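Local coordinates for choline binding protein PCPA (Streptococcus pneumoniae, PDB 4CP6) that is a pneumococcal choline-binding protein and vaccine antigen, built largely of leucine-rich repeats and probably displayed on the choline-bearing cell surface, at residues I120-K124 / I144-A148; L309-G313 / V333-L337; N314-L320 / L337-L343. All blocks are in the same frame, centred on the assembly; numbering follows the deposited sequence.

Interaction 1: residues I120-K124 / I144-A148; sequences IIFDK and IELPA
Phe122 turns one face of its ring to Pro147. The CD atom of Pro147 stands 3.7 Å from the centroid of the Phe122 ring and only 6° off the ring normal. This is a CH-pi contact, with the two side chains crossing at about a right angle. The ring meets Ile144 in another way. Ile144 CG1 lies at the ring edge, near its plane, 4.0 Å from Phe122 CE1. Glu145 O comes in obliquely, 3.3 Å from Phe122 CD1. With CG anti to the carbonyl carbon (chi1 -68°), the Phe122 ring is carried over to Ile144 and Pro147.

Ile120 and Ile144 lie side by side and point the same way. Ile144 is extended, with CG1 anti to the backbone N (chi1 -167°). This carries its CD1 to 3.8 Å from Ile120 CB. Both isoleucines are buried.

The strands 119-122 and 143-146 are neighbours in a parallel sheet within a BspA-type leucine-rich repeat region. The segments diverge: Ile120 CA and Ile144 CA are 5.8 Å apart, Phe122 CA and Pro147 CA 7.3 Å. No direct hydrogen bond joins them. One water bridges them instead, donating to Ile120 O at 2.7 Å and accepting from Glu145 N at 2.9 Å. Each strand has backbone bonds on its far side, Ile121 to Ile98 and Ile100, and Ile144 to Lys166 and Thr168.

The join therefore rests on apolar side chains and a single water. The aromatic ring packs between the diverging backbones, and the water satisfies a backbone carbonyl and a backbone N-H that do not meet directly.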
loop_
_atom_site.group_PDB
_atom_site.type_symbol
_atom_site.label_atom_id
_atom_site.label_comp_id
_atom_site.label_asym_id
_atom_site.label_seq_id
_atom_site.Cartn_x
_atom_site.Cartn_y
_atom_site.Cartn_z
ATOM N N ILE A 120 11.836 19.076 -3.893
ATOM C CA ILE A 120 12.980 18.872 -3.033
ATOM C C ILE A 120 14.109 18.679 -3.993
ATOM O O ILE A 120 14.033 17.778 -4.858
ATOM C CB ILE A 120 12.815 17.625 -2.130
ATOM C CG1 ILE A 120 11.618 17.752 -1.187
ATOM C CG2 ILE A 120 14.106 17.292 -1.379
ATOM C CD1 ILE A 120 11.759 18.782 -0.091
ATOM N N ILE A 121 15.119 19.547 -3.906
ATOM C CA ILE A 121 16.251 19.518 -4.811
ATOM C C ILE A 121 17.475 19.049 -4.067
ATOM O O ILE A 121 17.766 19.541 -2.968
ATOM C CB ILE A 121 16.475 20.944 -5.390
ATOM C CG1 ILE A 121 15.205 21.471 -6.104
ATOM C CG2 ILE A 121 17.731 21.000 -6.302
ATOM C CD1 ILE A 121 15.051 22.957 -6.039
ATOM N N PHE A 122 18.233 18.134 -4.665
ATOM C CA PHE A 122 19.473 17.695 -4.048
ATOM C C PHE A 122 20.649 18.385 -4.699
ATOM O O PHE A 122 20.761 18.405 -5.933
ATOM C CB PHE A 122 19.655 16.167 -4.169
ATOM C CG PHE A 122 18.641 15.443 -3.331
ATOM C CD1 PHE A 122 17.397 15.108 -3.853
ATOM C CD2 PHE A 122 18.915 15.115 -2.007
ATOM C CE1 PHE A 122 16.416 14.531 -3.047
ATOM C CE2 PHE A 122 17.957 14.481 -1.220
ATOM C CZ PHE A 122 16.705 14.196 -1.743
ATOM N N ASP A 123 21.560 18.918 -3.872
ATOM C CA ASP A 123 22.797 19.481 -4.403
ATOM C C ASP A 123 23.588 18.307 -4.950
ATOM O O ASP A 123 23.426 17.171 -4.485
ATOM C CB ASP A 123 23.636 20.140 -3.291
ATOM C CG ASP A 123 23.227 21.539 -2.887
ATOM O OD1 ASP A 123 22.521 22.204 -3.668
ATOM O OD2 ASP A 123 23.687 22.005 -1.823
ATOM N N LYS A 124 24.490 18.579 -5.901
ATOM C CA LYS A 124 25.339 17.550 -6.477
ATOM C C LYS A 124 26.140 16.806 -5.372
ATOM O O LYS A 124 26.487 17.408 -4.354
ATOM C CB LYS A 124 26.299 18.194 -7.497
ATOM C CG LYS A 124 26.843 17.239 -8.553
ATOM C CD LYS A 124 27.749 17.968 -9.550
ATOM C CE LYS A 124 28.336 17.051 -10.600
ATOM N NZ LYS A 124 29.432 16.202 -10.054
ATOM N N ILE A 144 10.348 14.778 -7.428
ATOM C CA ILE A 144 11.581 14.537 -6.693
ATOM C C ILE A 144 12.407 13.512 -7.441
ATOM O O ILE A 144 11.864 12.519 -7.954
ATOM C CB ILE A 144 11.324 14.100 -5.203
ATOM C CG1 ILE A 144 12.615 14.164 -4.334
ATOM C CG2 ILE A 144 10.675 12.682 -5.132
ATOM C CD1 ILE A 144 12.393 13.936 -2.816
ATOM N N GLU A 145 13.713 13.753 -7.512
ATOM C CA GLU A 145 14.662 12.819 -8.092
ATOM C C GLU A 145 15.574 12.406 -6.946
ATOM O O GLU A 145 16.325 13.246 -6.411
ATOM C CB GLU A 145 15.482 13.474 -9.202
ATOM C CG GLU A 145 16.472 12.502 -9.822
ATOM C CD GLU A 145 17.214 12.977 -11.061
ATOM O OE1 GLU A 145 16.738 13.917 -11.740
ATOM O OE2 GLU A 145 18.236 12.343 -11.401
ATOM N N LEU A 146 15.474 11.126 -6.507
ATOM C CA LEU A 146 16.232 10.646 -5.361
ATOM C C LEU A 146 17.652 10.339 -5.739
ATOM O O LEU A 146 17.880 9.786 -6.826
ATOM C CB LEU A 146 15.509 9.474 -4.682
ATOM C CG LEU A 146 14.154 9.896 -4.089
ATOM C CD1 LEU A 146 13.328 8.699 -3.669
ATOM C CD2 LEU A 146 14.334 10.832 -2.889
ATOM N N PRO A 147 18.633 10.712 -4.908
ATOM C CA PRO A 147 20.042 10.580 -5.321
ATOM C C PRO A 147 20.516 9.146 -5.328
ATOM O O PRO A 147 19.930 8.292 -4.663
ATOM C CB PRO A 147 20.793 11.400 -4.272
ATOM C CG PRO A 147 19.917 11.318 -3.037
ATOM C CD PRO A 147 18.509 11.391 -3.603
ATOM N N ALA A 148 21.623 8.904 -6.032
ATOM C CA ALA A 148 22.201 7.579 -6.157
ATOM C C ALA A 148 22.631 6.956 -4.835
ATOM O O ALA A 148 22.599 5.739 -4.669
ATOM C CB ALA A 148 23.400 7.642 -7.102
HETATM O O HOH W 1 14.740 16.434 -7.031
#

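Interaction 2: residues L309-G313 / V333-L337; sequences LAFYG and VMNGL
Phe311 and Met334 pair across a short parallel beta ladder between successive coils of the leucine-rich repeat solenoid. Phe311 N gives its hydrogen to Val333 O at 3.2 Å. Phe311 O then accepts from Asn335 N at 2.9 Å. Both bonds run nearly along the C=O axis. Gly313 N continues the ladder to Asn335 O at 3.2 Å and adds a weak bond to Gly336 O. Asn335 O also receives a CA-H...O contact from Tyr312 CA, so one carbonyl holds two successive residues.

The side chains alternate between the sheet faces. Phe311 and Met334 share one face, where Phe311 CB meets Met334 CG at 4.1 Å. Tyr312 and Asn335 share the other and lie side by side, pointing the same way. Their ring and amide planes are 67° apart. Both have CG anti to the backbone N (chi1 179° and 175°), which keeps them alongside. Leu309 CD2 covers one face of the Tyr312 ring, offset toward the rim, and also meets Asn335 CB at 4.0 Å.

Further out, strand 357-358 extends the sheet beyond strand 334-335. The backbone of Ser358 bonds to that of Met334 and Gly336. On the inner side, Phe311 and Met334 both pack on Leu320, and the Phe311 ring meets that of Phe288. Asn335 ND2 bonds to Ser358 OG, which helps fix the amide, and Asn335 OD1 lies 3.5 Å from Tyr312 CE1.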
loop_
_atom_site.group_PDB
_atom_site.type_symbol
_atom_site.label_atom_id
_atom_site.label_comp_id
_atom_site.label_asym_id
_atom_site.label_seq_id
_atom_site.Cartn_x
_atom_site.Cartn_y
_atom_site.Cartn_z
ATOM N N LEU A 309 -11.179 -9.653 3.230
ATOM C CA LEU A 309 -11.644 -8.609 2.328
ATOM C C LEU A 309 -11.005 -8.705 0.957
ATOM O O LEU A 309 -10.843 -7.692 0.278
ATOM C CB LEU A 309 -11.521 -7.201 2.957
ATOM C CG LEU A 309 -12.485 -6.984 4.147
ATOM C CD1 LEU A 309 -12.015 -5.829 5.039
ATOM C CD2 LEU A 309 -13.896 -6.742 3.640
ATOM N N ALA A 310 -10.766 -9.932 0.483
ATOM C CA ALA A 310 -10.225 -10.080 -0.875
ATOM C C ALA A 310 -11.271 -9.613 -1.916
ATOM O O ALA A 310 -10.908 -9.026 -2.930
ATOM C CB ALA A 310 -9.861 -11.543 -1.137
ATOM N N PHE A 311 -12.557 -9.904 -1.664
ATOM C CA PHE A 311 -13.676 -9.504 -2.510
ATOM C C PHE A 311 -14.447 -8.466 -1.723
ATOM O O PHE A 311 -15.223 -8.810 -0.829
ATOM C CB PHE A 311 -14.552 -10.716 -2.863
ATOM C CG PHE A 311 -13.804 -11.725 -3.700
ATOM C CD1 PHE A 311 -13.597 -11.505 -5.056
ATOM C CD2 PHE A 311 -13.327 -12.891 -3.139
ATOM C CE1 PHE A 311 -12.925 -12.449 -5.839
ATOM C CE2 PHE A 311 -12.633 -13.829 -3.924
ATOM C CZ PHE A 311 -12.461 -13.601 -5.266
ATOM N N TYR A 312 -14.201 -7.198 -2.016
ATOM C CA TYR A 312 -14.755 -6.097 -1.230
ATOM C C TYR A 312 -15.005 -4.932 -2.140
ATOM O O TYR A 312 -14.079 -4.402 -2.734
ATOM C CB TYR A 312 -13.699 -5.713 -0.185
ATOM C CG TYR A 312 -14.017 -4.568 0.747
ATOM C CD1 TYR A 312 -15.307 -4.373 1.234
ATOM C CD2 TYR A 312 -13.004 -3.743 1.234
ATOM C CE1 TYR A 312 -15.578 -3.399 2.193
ATOM C CE2 TYR A 312 -13.267 -2.748 2.175
ATOM C CZ TYR A 312 -14.559 -2.576 2.645
ATOM O OH TYR A 312 -14.833 -1.602 3.595
ATOM N N GLY A 313 -16.256 -4.530 -2.266
ATOM C CA GLY A 313 -16.575 -3.378 -3.108
ATOM C C GLY A 313 -16.427 -3.637 -4.594
ATOM O O GLY A 313 -16.201 -2.696 -5.377
ATOM N N VAL A 333 -14.342 -12.262 4.089
ATOM C CA VAL A 333 -13.731 -12.566 2.812
ATOM C C VAL A 333 -14.533 -11.982 1.644
ATOM O O VAL A 333 -13.930 -11.609 0.629
ATOM C CB VAL A 333 -13.454 -14.070 2.672
ATOM C CG1 VAL A 333 -14.750 -14.883 2.716
ATOM C CG2 VAL A 333 -12.682 -14.350 1.389
ATOM N N MET A 334 -15.889 -11.928 1.768
ATOM C CA MET A 334 -16.752 -11.370 0.712
ATOM C C MET A 334 -17.662 -10.333 1.337
ATOM O O MET A 334 -18.519 -10.664 2.180
ATOM C CB MET A 334 -17.598 -12.461 0.044
ATOM C CG MET A 334 -16.767 -13.475 -0.750
ATOM S SD MET A 334 -17.757 -14.914 -1.260
ATOM C CE MET A 334 -17.908 -15.789 0.326
ATOM N N ASN A 335 -17.522 -9.089 0.919
ATOM C CA ASN A 335 -18.373 -8.048 1.490
ATOM C C ASN A 335 -18.617 -6.970 0.432
ATOM O O ASN A 335 -17.665 -6.484 -0.196
ATOM C CB ASN A 335 -17.739 -7.427 2.760
ATOM C CG ASN A 335 -18.533 -6.259 3.330
ATOM O OD1 ASN A 335 -18.519 -5.154 2.776
ATOM N ND2 ASN A 335 -19.276 -6.475 4.415
ATOM N N GLY A 336 -19.859 -6.531 0.294
ATOM C CA GLY A 336 -20.175 -5.392 -0.574
ATOM C C GLY A 336 -20.002 -5.705 -2.043
ATOM O O GLY A 336 -19.078 -5.193 -2.710
ATOM N N LEU A 337 -20.872 -6.585 -2.535
ATOM C CA LEU A 337 -20.857 -7.117 -3.914
ATOM C C LEU A 337 -22.258 -6.915 -4.495
ATOM O O LEU A 337 -23.061 -7.841 -4.536
ATOM C CB LEU A 337 -20.453 -8.597 -3.887
ATOM C CG LEU A 337 -19.115 -8.888 -3.125
ATOM C CD1 LEU A 337 -18.893 -10.332 -2.886
ATOM C CD2 LEU A 337 -17.913 -8.233 -3.813
#

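Interaction 3: residues N314-L320 / L337-L343; sequences NLELKEL and LPKLKSL
Asn314 starts the contact, its CB lying 3.7 Å from Leu337 CD2 with the two side chains alongside. It opens a type I turn, Asn314 to Leu317, and Leu337 to Leu340 repeats it in the next coil. Leu315 CD2 crosses Pro338 obliquely and touches its CG at 3.9 Å. Glu316 bends at chi2 (-69°) and runs beside the extended Lys339. Lys339 NZ forms a salt bridge with Glu316, donating to OE1 at 2.9 Å on the syn side, 20° out of the carboxylate plane. A weak second bond goes to OE2, and a water donates to OE2.

Leu317 CG packs on Leu340 CD1. Leu317 O receives a CA-H...O contact from Leu340. Lys318 O accepts from Lys341 N at 2.8 Å. The N-H...O angle is nearly straight (172°), although the donor stands above the carbonyl plane. Glu319 OE2 reaches Ser342 OG through a water. Leu320 N bonds to Ser342 O at 3.1 Å and belongs to the parallel pairing of strands 319-322 and 342-345. On the inner face, Leu320 CB meets Leu343 CD1 at 3.8 Å.

Leu317, Leu320, Leu337, Leu340 and Leu343 are buried, while the lysines and Glu319 lie at the surface. Lys318 NZ and Lys341 NZ are 5.5 Å apart and may repel; a long, weak ion pair joins Lys318 to Glu295. Ser342 N is buried with no partner, which probably costs some stability.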
loop_
_atom_site.group_PDB
_atom_site.type_symbol
_atom_site.label_atom_id
_atom_site.label_comp_id
_atom_site.label_asym_id
_atom_site.label_seq_id
_atom_site.Cartn_x
_atom_site.Cartn_y
_atom_site.Cartn_z
ATOM N N ASN A 314 -16.549 -4.903 -5.022
ATOM C CA ASN A 314 -16.495 -5.240 -6.445
ATOM C C ASN A 314 -17.876 -4.947 -7.050
ATOM O O ASN A 314 -18.742 -5.828 -7.138
ATOM C CB ASN A 314 -16.100 -6.673 -6.648
ATOM C CG ASN A 314 -14.722 -6.916 -6.099
ATOM O OD1 ASN A 314 -13.711 -6.409 -6.647
ATOM N ND2 ASN A 314 -14.649 -7.640 -5.029
ATOM N N LEU A 315 -18.043 -3.675 -7.467
ATOM C CA LEU A 315 -19.334 -3.125 -7.901
ATOM C C LEU A 315 -19.973 -3.839 -9.085
ATOM O O LEU A 315 -21.209 -3.766 -9.223
ATOM C CB LEU A 315 -19.202 -1.633 -8.195
ATOM C CG LEU A 315 -18.678 -0.732 -7.077
ATOM C CD1 LEU A 315 -18.709 0.742 -7.516
ATOM C CD2 LEU A 315 -19.477 -0.910 -5.773
ATOM N N GLU A 316 -19.175 -4.539 -9.915
ATOM C CA GLU A 316 -19.701 -5.216 -11.091
ATOM C C GLU A 316 -19.580 -6.721 -11.087
ATOM O O GLU A 316 -19.920 -7.373 -12.076
ATOM C CB GLU A 316 -19.046 -4.656 -12.367
ATOM C CG GLU A 316 -19.367 -3.200 -12.633
ATOM C CD GLU A 316 -20.791 -2.849 -13.023
ATOM O OE1 GLU A 316 -21.520 -3.717 -13.546
ATOM O OE2 GLU A 316 -21.158 -1.673 -12.817
ATOM N N LEU A 317 -19.061 -7.321 -9.982
ATOM C CA LEU A 317 -18.852 -8.768 -9.987
ATOM C C LEU A 317 -20.157 -9.517 -10.050
ATOM O O LEU A 317 -20.996 -9.337 -9.168
ATOM C CB LEU A 317 -18.007 -9.143 -8.767
ATOM C CG LEU A 317 -17.627 -10.599 -8.591
ATOM C CD1 LEU A 317 -16.761 -11.080 -9.716
ATOM C CD2 LEU A 317 -16.943 -10.778 -7.247
ATOM N N LYS A 318 -20.341 -10.378 -11.060
ATOM C CA LYS A 318 -21.646 -11.009 -11.275
ATOM C C LYS A 318 -21.860 -12.340 -10.602
ATOM O O LYS A 318 -23.008 -12.694 -10.317
ATOM C CB LYS A 318 -21.906 -11.182 -12.785
ATOM C CG LYS A 318 -21.805 -9.881 -13.589
ATOM C CD LYS A 318 -21.943 -10.151 -15.104
ATOM C CE LYS A 318 -21.922 -8.868 -15.908
ATOM N NZ LYS A 318 -22.245 -9.094 -17.341
ATOM N N GLU A 319 -20.783 -13.099 -10.377
ATOM C CA GLU A 319 -20.878 -14.446 -9.822
ATOM C C GLU A 319 -19.558 -14.774 -9.205
ATOM O O GLU A 319 -18.535 -14.189 -9.588
ATOM C CB GLU A 319 -21.156 -15.451 -10.976
ATOM C CG GLU A 319 -21.343 -16.900 -10.559
ATOM C CD GLU A 319 -21.676 -17.885 -11.663
ATOM O OE1 GLU A 319 -21.677 -17.482 -12.848
ATOM O OE2 GLU A 319 -21.932 -19.068 -11.339
ATOM N N LEU A 320 -19.566 -15.725 -8.255
ATOM C CA LEU A 320 -18.336 -16.239 -7.679
ATOM C C LEU A 320 -18.501 -17.714 -7.509
ATOM O O LEU A 320 -19.497 -18.160 -6.917
ATOM C CB LEU A 320 -18.012 -15.626 -6.308
ATOM C CG LEU A 320 -17.129 -14.415 -6.268
ATOM C CD1 LEU A 320 -17.092 -13.816 -4.868
ATOM C CD2 LEU A 320 -15.710 -14.752 -6.765
ATOM N N LEU A 337 -20.872 -6.585 -2.535
ATOM C CA LEU A 337 -20.857 -7.117 -3.914
ATOM C C LEU A 337 -22.258 -6.915 -4.495
ATOM O O LEU A 337 -23.061 -7.841 -4.536
ATOM C CB LEU A 337 -20.453 -8.597 -3.887
ATOM C CG LEU A 337 -19.115 -8.888 -3.125
ATOM C CD1 LEU A 337 -18.893 -10.332 -2.886
ATOM C CD2 LEU A 337 -17.913 -8.233 -3.813
ATOM N N PRO A 338 -22.558 -5.633 -4.852
ATOM C CA PRO A 338 -23.952 -5.288 -5.175
ATOM C C PRO A 338 -24.552 -5.873 -6.441
ATOM O O PRO A 338 -25.792 -5.804 -6.593
ATOM C CB PRO A 338 -23.940 -3.777 -5.236
ATOM C CG PRO A 338 -22.499 -3.395 -5.560
ATOM C CD PRO A 338 -21.693 -4.432 -4.803
ATOM N N LYS A 339 -23.720 -6.434 -7.344
ATOM C CA LYS A 339 -24.215 -7.043 -8.570
ATOM C C LYS A 339 -24.000 -8.541 -8.575
ATOM O O LYS A 339 -24.283 -9.210 -9.572
ATOM C CB LYS A 339 -23.592 -6.382 -9.807
ATOM C CG LYS A 339 -24.146 -4.970 -10.038
ATOM C CD LYS A 339 -23.778 -4.447 -11.405
ATOM C CE LYS A 339 -24.585 -3.235 -11.808
ATOM N NZ LYS A 339 -24.223 -2.788 -13.195
ATOM N N LEU A 340 -23.534 -9.102 -7.421
ATOM C CA LEU A 340 -23.330 -10.537 -7.316
ATOM C C LEU A 340 -24.685 -11.234 -7.365
ATOM O O LEU A 340 -25.508 -11.002 -6.471
ATOM C CB LEU A 340 -22.609 -10.877 -5.993
ATOM C CG LEU A 340 -22.142 -12.318 -5.848
ATOM C CD1 LEU A 340 -20.902 -12.576 -6.685
ATOM C CD2 LEU A 340 -21.813 -12.665 -4.393
ATOM N N LYS A 341 -24.937 -12.055 -8.387
ATOM C CA LYS A 341 -26.205 -12.759 -8.533
ATOM C C LYS A 341 -26.172 -14.151 -7.937
ATOM O O LYS A 341 -27.192 -14.668 -7.461
ATOM C CB LYS A 341 -26.538 -12.852 -10.042
ATOM C CG LYS A 341 -26.815 -11.511 -10.700
ATOM C CD LYS A 341 -27.181 -11.660 -12.191
ATOM C CE LYS A 341 -25.962 -11.771 -13.084
ATOM N NZ LYS A 341 -26.272 -11.428 -14.499
ATOM N N SER A 342 -24.990 -14.779 -7.942
ATOM C CA SER A 342 -24.884 -16.143 -7.503
ATOM C C SER A 342 -23.545 -16.408 -6.854
ATOM O O SER A 342 -22.527 -15.886 -7.325
ATOM C CB SER A 342 -25.024 -17.059 -8.722
ATOM O OG SER A 342 -25.019 -18.431 -8.374
ATOM N N LEU A 343 -23.546 -17.279 -5.843
ATOM C CA LEU A 343 -22.334 -17.759 -5.187
ATOM C C LEU A 343 -22.391 -19.282 -5.149
ATOM O O LEU A 343 -23.429 -19.844 -4.750
ATOM C CB LEU A 343 -22.216 -17.174 -3.755
ATOM C CG LEU A 343 -21.138 -17.826 -2.898
ATOM C CD1 LEU A 343 -19.746 -17.387 -3.383
ATOM C CD2 LEU A 343 -21.307 -17.448 -1.421
HETATM O O HOH W 2 -22.972 -0.438 -11.291
HETATM O O HOH W 3 -22.359 -19.180 -8.648
#

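Overall arrangement
Interaction 1 comes first along the chain and lies in one BspA-type repeat region. Interactions 2 and 3 lie in the other. Interaction 1 is centred about 41 Å from the centre of interaction 2 and 47 Å from that of interaction 3, across the chain's centre, with no touch. Interactions 2 and 3 are about 10 Å apart, centre to centre, and share Leu337. Strand 311-312 runs on to 319-322, and 334-335 to 342-345, so the same two coils pair in two different parallel sheets. Met334 SD also touches Leu343 CD1, which ties the two sheets together. Coil-by-coil stacking of this kind builds the elongated solenoid.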